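Local coordinates for protein lipase aflb (Neosartorya fumigata, PDB 6IDY) that probably hydrolyses ester bonds of lipid substrates as a calcium-binding fungal lipase of the alpha/beta-hydrolase fold, at residues S72-G77 with V358-G363; R86-V91 with G413-A418; Q123-V128 with I216-A221; R144-I149 with S209-Y214. All coordinates share one frame; numbering follows the deposited sequence.

Interaction 1: S72-G77 with V358-G363; sequences SIFADG and VYTHEG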
# COMPACT_ATOMS: atom_id res chain seq x y z
N SER A 72 -4.78 3.62 -22.77
CA SER A 72 -4.47 2.72 -23.87
C SER A 72 -4.40 1.27 -23.35
O SER A 72 -4.82 0.35 -24.04
CB SER A 72 -3.15 3.12 -24.52
OG SER A 72 -2.77 2.20 -25.53
N ILE A 73 -3.87 1.09 -22.12
CA ILE A 73 -3.76 -0.22 -21.46
C ILE A 73 -5.18 -0.71 -21.11
O ILE A 73 -5.47 -1.90 -21.23
CB ILE A 73 -2.83 -0.17 -20.20
CG1 ILE A 73 -1.39 0.26 -20.58
CG2 ILE A 73 -2.84 -1.50 -19.42
CD1 ILE A 73 -0.48 0.66 -19.38
N PHE A 74 -6.06 0.22 -20.71
CA PHE A 74 -7.45 -0.03 -20.31
C PHE A 74 -8.45 -0.09 -21.48
O PHE A 74 -9.64 -0.27 -21.23
CB PHE A 74 -7.89 1.02 -19.28
CG PHE A 74 -7.49 0.73 -17.85
CD1 PHE A 74 -6.16 0.84 -17.45
CD2 PHE A 74 -8.43 0.38 -16.89
CE1 PHE A 74 -5.78 0.57 -16.13
CE2 PHE A 74 -8.06 0.13 -15.57
CZ PHE A 74 -6.73 0.22 -15.20
N ALA A 75 -7.96 0.03 -22.74
CA ALA A 75 -8.79 0.03 -23.95
C ALA A 75 -9.65 -1.22 -24.14
O ALA A 75 -10.77 -1.11 -24.64
CB ALA A 75 -7.93 0.26 -25.19
N ASP A 76 -9.14 -2.40 -23.74
CA ASP A 76 -9.86 -3.68 -23.84
C ASP A 76 -10.47 -4.08 -22.50
O ASP A 76 -10.96 -5.20 -22.35
CB ASP A 76 -8.93 -4.78 -24.38
CG ASP A 76 -8.45 -4.54 -25.80
OD1 ASP A 76 -9.30 -4.36 -26.70
OD2 ASP A 76 -7.22 -4.53 -26.01
N GLY A 77 -10.50 -3.14 -21.57
CA GLY A 77 -11.06 -3.31 -20.24
C GLY A 77 -10.01 -3.19 -19.16
O GLY A 77 -8.82 -3.04 -19.47
N VAL A 358 -9.45 7.16 -14.85
CA VAL A 358 -8.77 5.87 -14.77
C VAL A 358 -7.61 5.92 -13.76
O VAL A 358 -6.48 6.28 -14.11
CB VAL A 358 -8.35 5.32 -16.17
CG1 VAL A 358 -7.69 3.95 -16.07
CG2 VAL A 358 -9.55 5.25 -17.11
N TYR A 359 -7.92 5.58 -12.50
CA TYR A 359 -6.94 5.50 -11.43
C TYR A 359 -6.83 4.08 -10.99
O TYR A 359 -7.78 3.49 -10.49
CB TYR A 359 -7.27 6.45 -10.25
CG TYR A 359 -7.09 7.90 -10.64
CD1 TYR A 359 -8.11 8.61 -11.25
CD2 TYR A 359 -5.86 8.54 -10.46
CE1 TYR A 359 -7.94 9.93 -11.66
CE2 TYR A 359 -5.68 9.87 -10.85
CZ TYR A 359 -6.72 10.56 -11.44
OH TYR A 359 -6.57 11.85 -11.84
N THR A 360 -5.66 3.50 -11.23
CA THR A 360 -5.34 2.11 -10.92
C THR A 360 -5.24 1.90 -9.39
O THR A 360 -5.41 2.85 -8.62
CB THR A 360 -4.01 1.77 -11.60
OG1 THR A 360 -3.04 2.71 -11.16
CG2 THR A 360 -4.10 1.78 -13.12
N HIS A 361 -4.97 0.66 -8.97
CA HIS A 361 -4.78 0.28 -7.57
C HIS A 361 -3.69 1.18 -6.97
O HIS A 361 -3.91 1.78 -5.92
CB HIS A 361 -4.37 -1.20 -7.52
CG HIS A 361 -4.20 -1.76 -6.15
ND1 HIS A 361 -5.28 -1.98 -5.32
CD2 HIS A 361 -3.08 -2.21 -5.55
CE1 HIS A 361 -4.78 -2.52 -4.22
NE2 HIS A 361 -3.46 -2.69 -4.32
N GLU A 362 -2.55 1.30 -7.68
CA GLU A 362 -1.41 2.16 -7.34
C GLU A 362 -1.72 3.63 -7.62
O GLU A 362 -1.28 4.49 -6.86
CB GLU A 362 -0.10 1.70 -8.05
CG GLU A 362 -0.10 1.71 -9.58
CD GLU A 362 -0.86 0.62 -10.32
OE1 GLU A 362 -1.40 -0.29 -9.65
OE2 GLU A 362 -0.93 0.67 -11.57
N GLY A 363 -2.51 3.89 -8.66
CA GLY A 363 -2.91 5.23 -9.09
C GLY A 363 -3.64 6.08 -8.08
O GLY A 363 -3.56 7.30 -8.13
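An apolar CH-pi contact joins F74, at the C-terminal end of helix 63-73, to V358 in the long loop between helix 346-349 and helix 368-379. Methyl CG1 of V358 sits almost exactly over one face of the phenyl ring, 3.5 Å from the centroid of the F74 ring and only 6° off the ring normal. It is therefore nearly equidistant from the ring carbons, the closest being F74 CG at 3.7 Å from V358 CG1. The valine torsion accounts for this: CG1 is anti to the backbone N (chi1 -178°), and its CB bond is directed at the opposite segment.

T360 adds a second, oblique touch at the far end of the ring, where its methyl CG2 lies 3.7 Å from F74 CE1. The other branch of T360, the hydroxyl, accepts a hydrogen bond from the backbone of its own segment: G363 N lies 2.8 Å from T360 OG1, bent to 134° at the hydrogen. This is an ST motif. OG1 also bonds E412, so the methyl alone is given to the phenyl ring.

H361, next in sequence, is hydrogen-bonded through its two ring nitrogens to D318 and S233, consistent with the Ser-Asp-His triad of lipases; the contact thus borders the loop of the probable active-site histidine. Around it, M84 of helix 81-90 touches both F74 and T360, while I70 and Q71 of helix 63-73 pack on V358, so that two consecutive N-terminal helices cover this loop.

Interaction 2: R86-V91 with G413-A418; sequences REILTV and GLLLIA
I88 of helix 81-90 meets two successive leucines of helix 414-424, L415 and L416, in a buried apolar contact. The CB bond of I88 is directed at the opposite helix, and at CB the side chain forks. Along the longer branch, CG1 lies 4.1 Å from L415 CD1, the two side chains crossing at about a right angle. The terminal CD1 of I88 turns past that methyl, since chi2 of -69° folds it aside, and stays slightly farther from it than CG1 does. The shorter branch, CG2, faces the other leucine at a looser 4.4 Å from L416 CD2.

That same L416 methyl also serves L89: its CD2 lies 4.1 Å from L89 CG and nearly as close to L89 CD1. It thus lodges between neighbouring side chains of one helix. The short helical segments run in broadly opposite directions, 136° apart, with axes 10.2 Å from each other. I40 of helix 31-47 touches both L89 and L416, adding a third helix, and T85, also of helix 81-90, packs on both leucines.

Within helix 81-90, T90 OG1 donates to R86 O at 2.9 Å from above the carbonyl plane. Among I88, L89, L415 and L416 the contact is aliphatic carbon alone, at van der Waals separations of 4.1 Å or more, so it rests on dispersion and the burial of hydrocarbon, without directional bonds to fix its rotation.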
# COMPACT_ATOMS: atom_id res chain seq x y z
N ARG A 86 3.06 -5.84 -17.68
CA ARG A 86 3.63 -6.04 -19.01
C ARG A 86 3.42 -4.80 -19.91
O ARG A 86 4.36 -4.36 -20.56
CB ARG A 86 3.03 -7.30 -19.67
CG ARG A 86 3.64 -7.64 -21.04
CD ARG A 86 2.61 -8.23 -21.98
NE ARG A 86 2.64 -9.70 -22.00
CZ ARG A 86 1.82 -10.48 -21.32
NH1 ARG A 86 0.88 -9.96 -20.54
NH2 ARG A 86 1.93 -11.80 -21.40
N GLU A 87 2.19 -4.27 -19.94
CA GLU A 87 1.80 -3.13 -20.79
C GLU A 87 2.43 -1.80 -20.38
O GLU A 87 2.61 -0.94 -21.24
CB GLU A 87 0.28 -3.02 -20.91
CG GLU A 87 -0.38 -4.15 -21.68
CD GLU A 87 0.17 -4.41 -23.07
OE1 GLU A 87 0.31 -3.45 -23.85
OE2 GLU A 87 0.47 -5.59 -23.37
N ILE A 88 2.76 -1.63 -19.07
CA ILE A 88 3.43 -0.47 -18.48
C ILE A 88 4.72 -0.15 -19.28
O ILE A 88 4.98 1.00 -19.61
CB ILE A 88 3.67 -0.75 -16.96
CG1 ILE A 88 2.41 -0.41 -16.11
CG2 ILE A 88 4.93 -0.10 -16.39
CD1 ILE A 88 2.02 1.03 -15.96
N LEU A 89 5.49 -1.20 -19.63
CA LEU A 89 6.70 -1.02 -20.42
C LEU A 89 6.43 -0.98 -21.92
O LEU A 89 7.10 -0.22 -22.62
CB LEU A 89 7.78 -2.06 -20.07
CG LEU A 89 8.54 -1.86 -18.75
CD1 LEU A 89 9.63 -2.88 -18.61
CD2 LEU A 89 9.17 -0.46 -18.66
N THR A 90 5.45 -1.76 -22.41
CA THR A 90 5.06 -1.83 -23.84
C THR A 90 4.66 -0.44 -24.37
O THR A 90 5.07 -0.06 -25.47
CB THR A 90 3.97 -2.90 -24.06
OG1 THR A 90 4.40 -4.13 -23.48
CG2 THR A 90 3.65 -3.12 -25.54
N VAL A 91 3.90 0.32 -23.56
CA VAL A 91 3.45 1.68 -23.91
C VAL A 91 4.54 2.74 -23.64
O VAL A 91 4.34 3.91 -23.95
CB VAL A 91 2.09 2.06 -23.26
CG1 VAL A 91 0.99 1.07 -23.63
CG2 VAL A 91 2.21 2.22 -21.74
N GLY A 413 5.54 2.56 -11.95
CA GLY A 413 6.74 1.73 -12.03
C GLY A 413 6.90 0.73 -10.89
O GLY A 413 7.68 -0.21 -11.02
N LEU A 414 6.16 0.93 -9.77
CA LEU A 414 6.17 0.05 -8.59
C LEU A 414 5.75 -1.38 -8.90
O LEU A 414 6.16 -2.31 -8.20
CB LEU A 414 5.25 0.60 -7.48
CG LEU A 414 5.60 1.95 -6.88
CD1 LEU A 414 4.49 2.39 -5.92
CD2 LEU A 414 6.97 1.93 -6.21
N LEU A 415 4.90 -1.56 -9.93
CA LEU A 415 4.41 -2.86 -10.38
C LEU A 415 5.55 -3.75 -10.83
O LEU A 415 5.45 -4.97 -10.69
CB LEU A 415 3.39 -2.69 -11.52
CG LEU A 415 2.06 -2.04 -11.15
CD1 LEU A 415 1.26 -1.75 -12.38
CD2 LEU A 415 1.26 -2.89 -10.18
N LEU A 416 6.64 -3.14 -11.34
CA LEU A 416 7.84 -3.85 -11.78
C LEU A 416 8.57 -4.45 -10.59
O LEU A 416 9.06 -5.57 -10.67
CB LEU A 416 8.75 -2.93 -12.60
CG LEU A 416 8.10 -2.20 -13.80
CD1 LEU A 416 9.03 -1.14 -14.35
CD2 LEU A 416 7.70 -3.19 -14.91
N ILE A 417 8.62 -3.71 -9.47
CA ILE A 417 9.23 -4.19 -8.23
C ILE A 417 8.33 -5.30 -7.64
O ILE A 417 8.83 -6.36 -7.27
CB ILE A 417 9.48 -3.03 -7.23
CG1 ILE A 417 10.58 -2.09 -7.76
CG2 ILE A 417 9.83 -3.58 -5.84
CD1 ILE A 417 10.68 -0.77 -7.02
N ALA A 418 7.00 -5.05 -7.61
CA ALA A 418 6.03 -6.01 -7.10
C ALA A 418 6.15 -7.36 -7.81
O ALA A 418 6.17 -8.39 -7.14
CB ALA A 418 4.61 -5.46 -7.20

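Interaction 3: Q123-V128 with I216-A221; sequences QAIYPV and INYISA
I125, in the loop before helix 140-145, presses its side chain against the turn of helix 205-223 formed by N217 and Y218. Its terminal methyl goes deepest: CD1 of I125 is 3.6 Å from Y218 CA and hardly farther from Y218 CB, lying at the edge of the tyrosine ring near its plane. The other branch, CG2 of I125, runs alongside the asparagine, 4.1 Å from N217 CB. The two branches thus rest on adjacent residues of the helix, and Y214, earlier in the same helix, also packs on the isoleucine. With chi1 at 58°, CG1 is set between the backbone N and the carbonyl carbon, and chi2 then extends CD1 toward the helix.

One water completes this shell. It donates to I125 O at 2.7 Å and accepts from N217 ND2 at 2.8 Å, linking the loop carbonyl to the asparagine amide where the backbones do not bond directly.

Farther out, the amide of N217 is held at both ends, ND2 also bonding S248 and OD1 accepting from K129, just after the loop segment. Y218 OH bonds P118 O, which fixes the far end of its ring. The loop itself turns at a cis peptide bond between Y126 and P127.

The chemistry is therefore divided: a branched aliphatic group seals against the helix, while the buried amide beside it has partners for both its nitrogen and its oxygen, among them a water bridge to the loop.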
# COMPACT_ATOMS: atom_id res chain seq x y z
N GLN A 123 6.33 3.96 29.42
CA GLN A 123 5.72 2.66 29.69
C GLN A 123 6.14 1.62 28.64
O GLN A 123 6.31 1.96 27.46
CB GLN A 123 4.18 2.77 29.82
CG GLN A 123 3.42 3.05 28.51
CD GLN A 123 1.93 3.23 28.67
OE1 GLN A 123 1.31 2.79 29.65
NE2 GLN A 123 1.32 3.90 27.70
N ALA A 124 6.37 0.37 29.08
CA ALA A 124 6.78 -0.73 28.21
C ALA A 124 5.76 -0.97 27.09
O ALA A 124 4.55 -0.93 27.33
CB ALA A 124 6.99 -2.00 29.02
N ILE A 125 6.25 -1.15 25.86
CA ILE A 125 5.41 -1.43 24.69
C ILE A 125 5.71 -2.83 24.17
O ILE A 125 5.09 -3.28 23.21
CB ILE A 125 5.55 -0.32 23.60
CG1 ILE A 125 7.01 -0.16 23.12
CG2 ILE A 125 4.93 1.01 24.09
CD1 ILE A 125 7.17 0.37 21.79
N TYR A 126 6.66 -3.52 24.81
CA TYR A 126 7.09 -4.86 24.44
C TYR A 126 7.55 -5.63 25.69
O TYR A 126 8.29 -5.06 26.50
CB TYR A 126 8.23 -4.80 23.40
CG TYR A 126 8.50 -6.12 22.71
CD1 TYR A 126 9.34 -7.08 23.29
CD2 TYR A 126 7.95 -6.40 21.46
CE1 TYR A 126 9.56 -8.30 22.67
CE2 TYR A 126 8.19 -7.61 20.82
CZ TYR A 126 9.01 -8.56 21.43
OH TYR A 126 9.25 -9.75 20.80
N PRO A 127 7.17 -6.92 25.88
CA PRO A 127 6.35 -7.76 24.98
C PRO A 127 4.85 -7.43 24.94
O PRO A 127 4.19 -7.78 23.96
CB PRO A 127 6.63 -9.18 25.48
CG PRO A 127 6.93 -9.01 26.94
CD PRO A 127 7.65 -7.69 27.05
N VAL A 128 4.31 -6.78 25.99
CA VAL A 128 2.87 -6.47 26.06
C VAL A 128 2.67 -5.03 26.58
O VAL A 128 2.96 -4.77 27.75
CB VAL A 128 2.09 -7.49 26.95
CG1 VAL A 128 0.59 -7.21 26.94
CG2 VAL A 128 2.37 -8.95 26.56
N ILE A 216 3.04 1.57 15.52
CA ILE A 216 2.06 2.47 16.14
C ILE A 216 2.48 2.83 17.57
O ILE A 216 2.67 4.01 17.87
CB ILE A 216 0.61 1.93 16.06
CG1 ILE A 216 0.09 1.95 14.59
CG2 ILE A 216 -0.30 2.75 16.96
CD1 ILE A 216 -1.21 1.09 14.36
N ASN A 217 2.66 1.81 18.43
CA ASN A 217 3.02 2.00 19.83
C ASN A 217 4.41 2.60 20.01
O ASN A 217 4.60 3.40 20.93
CB ASN A 217 2.85 0.71 20.61
CG ASN A 217 1.40 0.37 20.86
OD1 ASN A 217 0.51 1.24 20.84
ND2 ASN A 217 1.13 -0.90 21.13
N TYR A 218 5.35 2.29 19.10
CA TYR A 218 6.70 2.83 19.17
C TYR A 218 6.74 4.31 18.77
O TYR A 218 7.37 5.11 19.46
CB TYR A 218 7.69 1.99 18.34
CG TYR A 218 9.08 2.58 18.28
CD1 TYR A 218 10.01 2.33 19.29
CD2 TYR A 218 9.46 3.43 17.25
CE1 TYR A 218 11.28 2.92 19.27
CE2 TYR A 218 10.72 4.02 17.21
CZ TYR A 218 11.63 3.76 18.22
OH TYR A 218 12.87 4.33 18.16
N ILE A 219 6.11 4.66 17.64
CA ILE A 219 6.11 6.04 17.15
C ILE A 219 5.32 6.93 18.12
O ILE A 219 5.78 8.03 18.42
CB ILE A 219 5.67 6.15 15.67
CG1 ILE A 219 6.68 5.43 14.72
CG2 ILE A 219 5.41 7.60 15.23
CD1 ILE A 219 8.14 6.03 14.60
N SER A 220 4.22 6.41 18.69
CA SER A 220 3.45 7.16 19.68
C SER A 220 4.28 7.43 20.95
O SER A 220 4.24 8.55 21.47
CB SER A 220 2.16 6.43 20.04
OG SER A 220 1.39 7.18 20.96
N ALA A 221 5.07 6.43 21.41
CA ALA A 221 5.91 6.53 22.61
C ALA A 221 7.03 7.57 22.48
O ALA A 221 7.14 8.43 23.35
CB ALA A 221 6.49 5.17 22.97
O HOH W 1 2.99 -2.97 21.56

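Interaction 4: R144-I149 with S209-Y214; sequences RAAIHI and SEYVAY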
# COMPACT_ATOMS: atom_id res chain seq x y z
N ARG A 144 11.35 -3.01 15.49
CA ARG A 144 11.84 -1.63 15.53
C ARG A 144 12.72 -1.29 14.32
O ARG A 144 12.64 -0.16 13.81
CB ARG A 144 12.59 -1.37 16.85
CG ARG A 144 12.81 0.11 17.18
CD ARG A 144 13.91 0.30 18.21
NE ARG A 144 13.58 -0.32 19.50
CZ ARG A 144 14.47 -0.61 20.44
NH1 ARG A 144 15.76 -0.35 20.26
NH2 ARG A 144 14.08 -1.18 21.58
N ALA A 145 13.56 -2.25 13.86
CA ALA A 145 14.45 -2.03 12.71
C ALA A 145 13.72 -1.86 11.37
O ALA A 145 14.30 -1.32 10.43
CB ALA A 145 15.50 -3.14 12.62
N ALA A 146 12.44 -2.27 11.30
CA ALA A 146 11.60 -2.14 10.10
C ALA A 146 11.15 -0.68 9.90
O ALA A 146 10.76 -0.31 8.79
CB ALA A 146 10.38 -3.04 10.22
N ILE A 147 11.22 0.14 10.96
CA ILE A 147 10.78 1.53 10.92
C ILE A 147 11.86 2.45 10.39
O ILE A 147 12.93 2.56 10.99
CB ILE A 147 10.24 2.02 12.30
CG1 ILE A 147 9.27 1.00 12.93
CG2 ILE A 147 9.59 3.41 12.16
CD1 ILE A 147 9.05 1.14 14.45
N HIS A 148 11.58 3.14 9.29
CA HIS A 148 12.50 4.12 8.75
C HIS A 148 12.07 5.49 9.26
O HIS A 148 11.02 6.00 8.85
CB HIS A 148 12.57 4.09 7.21
CG HIS A 148 13.61 5.02 6.67
ND1 HIS A 148 14.92 4.61 6.49
CD2 HIS A 148 13.52 6.33 6.35
CE1 HIS A 148 15.56 5.67 6.02
NE2 HIS A 148 14.77 6.73 5.93
N ILE A 149 12.84 6.04 10.19
CA ILE A 149 12.60 7.36 10.78
C ILE A 149 13.53 8.36 10.09
O ILE A 149 14.74 8.31 10.31
CB ILE A 149 12.75 7.37 12.33
CG1 ILE A 149 11.76 6.37 12.99
CG2 ILE A 149 12.56 8.79 12.88
CD1 ILE A 149 12.00 6.10 14.48
N SER A 209 1.29 -7.62 10.19
CA SER A 209 0.50 -6.79 11.10
C SER A 209 1.23 -6.42 12.39
O SER A 209 0.99 -5.34 12.93
CB SER A 209 -0.82 -7.48 11.43
OG SER A 209 -1.53 -7.75 10.24
N GLU A 210 2.11 -7.31 12.89
CA GLU A 210 2.90 -7.10 14.11
C GLU A 210 3.80 -5.88 13.96
O GLU A 210 3.98 -5.12 14.92
CB GLU A 210 3.76 -8.32 14.43
CG GLU A 210 2.94 -9.52 14.89
CD GLU A 210 3.76 -10.61 15.54
OE1 GLU A 210 4.82 -10.31 16.13
OE2 GLU A 210 3.32 -11.78 15.48
N TYR A 211 4.35 -5.68 12.74
CA TYR A 211 5.20 -4.54 12.42
C TYR A 211 4.41 -3.24 12.50
O TYR A 211 4.96 -2.25 12.96
CB TYR A 211 5.87 -4.72 11.05
CG TYR A 211 6.88 -5.85 11.05
CD1 TYR A 211 8.21 -5.62 11.38
CD2 TYR A 211 6.49 -7.15 10.74
CE1 TYR A 211 9.14 -6.66 11.41
CE2 TYR A 211 7.41 -8.20 10.77
CZ TYR A 211 8.74 -7.95 11.09
OH TYR A 211 9.65 -8.96 11.08
N VAL A 212 3.13 -3.26 12.09
CA VAL A 212 2.23 -2.10 12.16
C VAL A 212 1.89 -1.81 13.63
O VAL A 212 2.01 -0.66 14.05
CB VAL A 212 0.95 -2.24 11.29
CG1 VAL A 212 0.05 -1.02 11.43
CG2 VAL A 212 1.31 -2.46 9.83
N ALA A 213 1.47 -2.84 14.39
CA ALA A 213 1.12 -2.71 15.82
C ALA A 213 2.30 -2.15 16.60
O ALA A 213 2.13 -1.20 17.36
CB ALA A 213 0.70 -4.06 16.39
N TYR A 214 3.52 -2.70 16.37
CA TYR A 214 4.70 -2.18 17.06
C TYR A 214 5.02 -0.76 16.63
O TYR A 214 5.30 0.06 17.50
CB TYR A 214 5.92 -3.11 16.95
CG TYR A 214 7.07 -2.65 17.82
CD1 TYR A 214 7.13 -2.96 19.17
CD2 TYR A 214 8.09 -1.86 17.29
CE1 TYR A 214 8.18 -2.52 19.97
CE2 TYR A 214 9.14 -1.40 18.08
CZ TYR A 214 9.18 -1.74 19.43
OH TYR A 214 10.22 -1.28 20.21
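The Y214 ring is met at its edge by I147, whose methyl CD1 lies near the ring plane, 4.2 Å from Y214 CD2. R144 approaches the same ring obliquely, its CB 3.7 Å from Y214 CE2. Farther along, the arginine bends at chi3 (-63°), and its guanidinium plane comes to lie 26° from that of the ring. The phenol oxygen then sits at the guanidinium's own edge, in plane, with Y214 OH 3.6 Å from R144 NE. That is too long for a hydrogen bond; the hydroxyl is instead bonded to E140, whose carboxylate also forms a long, weak ion pair with R144.

Y211, one turn earlier in the helix, is met obliquely by A146, whose CB lies 3.6 Å from Y211 CD1. The CB of A146 is directed toward the helix; the CA atoms of A146 and Y211 are 7.2 Å apart.

Helix 205-223 here packs against the C-terminal end of helix 140-145 and the edge strand 147-148. L195 of the adjoining antiparallel strand 190-195 touches A146, I147 and Y211, tying the contact to the central sheet, and on another side of the helix V212 and A213 pack on helix 235-245.

How the interactions relate
The four contacts form two clusters on opposite sides of the chain's centre, with centres 28 to 41 Å apart. Interactions 1 and 2 have centres 12 Å apart and touch through I73 and E87; their segments alternate along the chain, and together they fasten the consecutive helices 63-73 and 81-90 to late parts of the sequence, near the probable active-site histidine. Interactions 3 and 4 lie 11 Å apart, share helix 205-223 and touch where Y218 meets I147; interaction 4 is nested within the loop closed by interaction 3, and both within those of interactions 1 and 2. This second cluster packs the crossover helix between parallel strands 190-195 and 227-232 at the edge of the alpha/beta-hydrolase sheet.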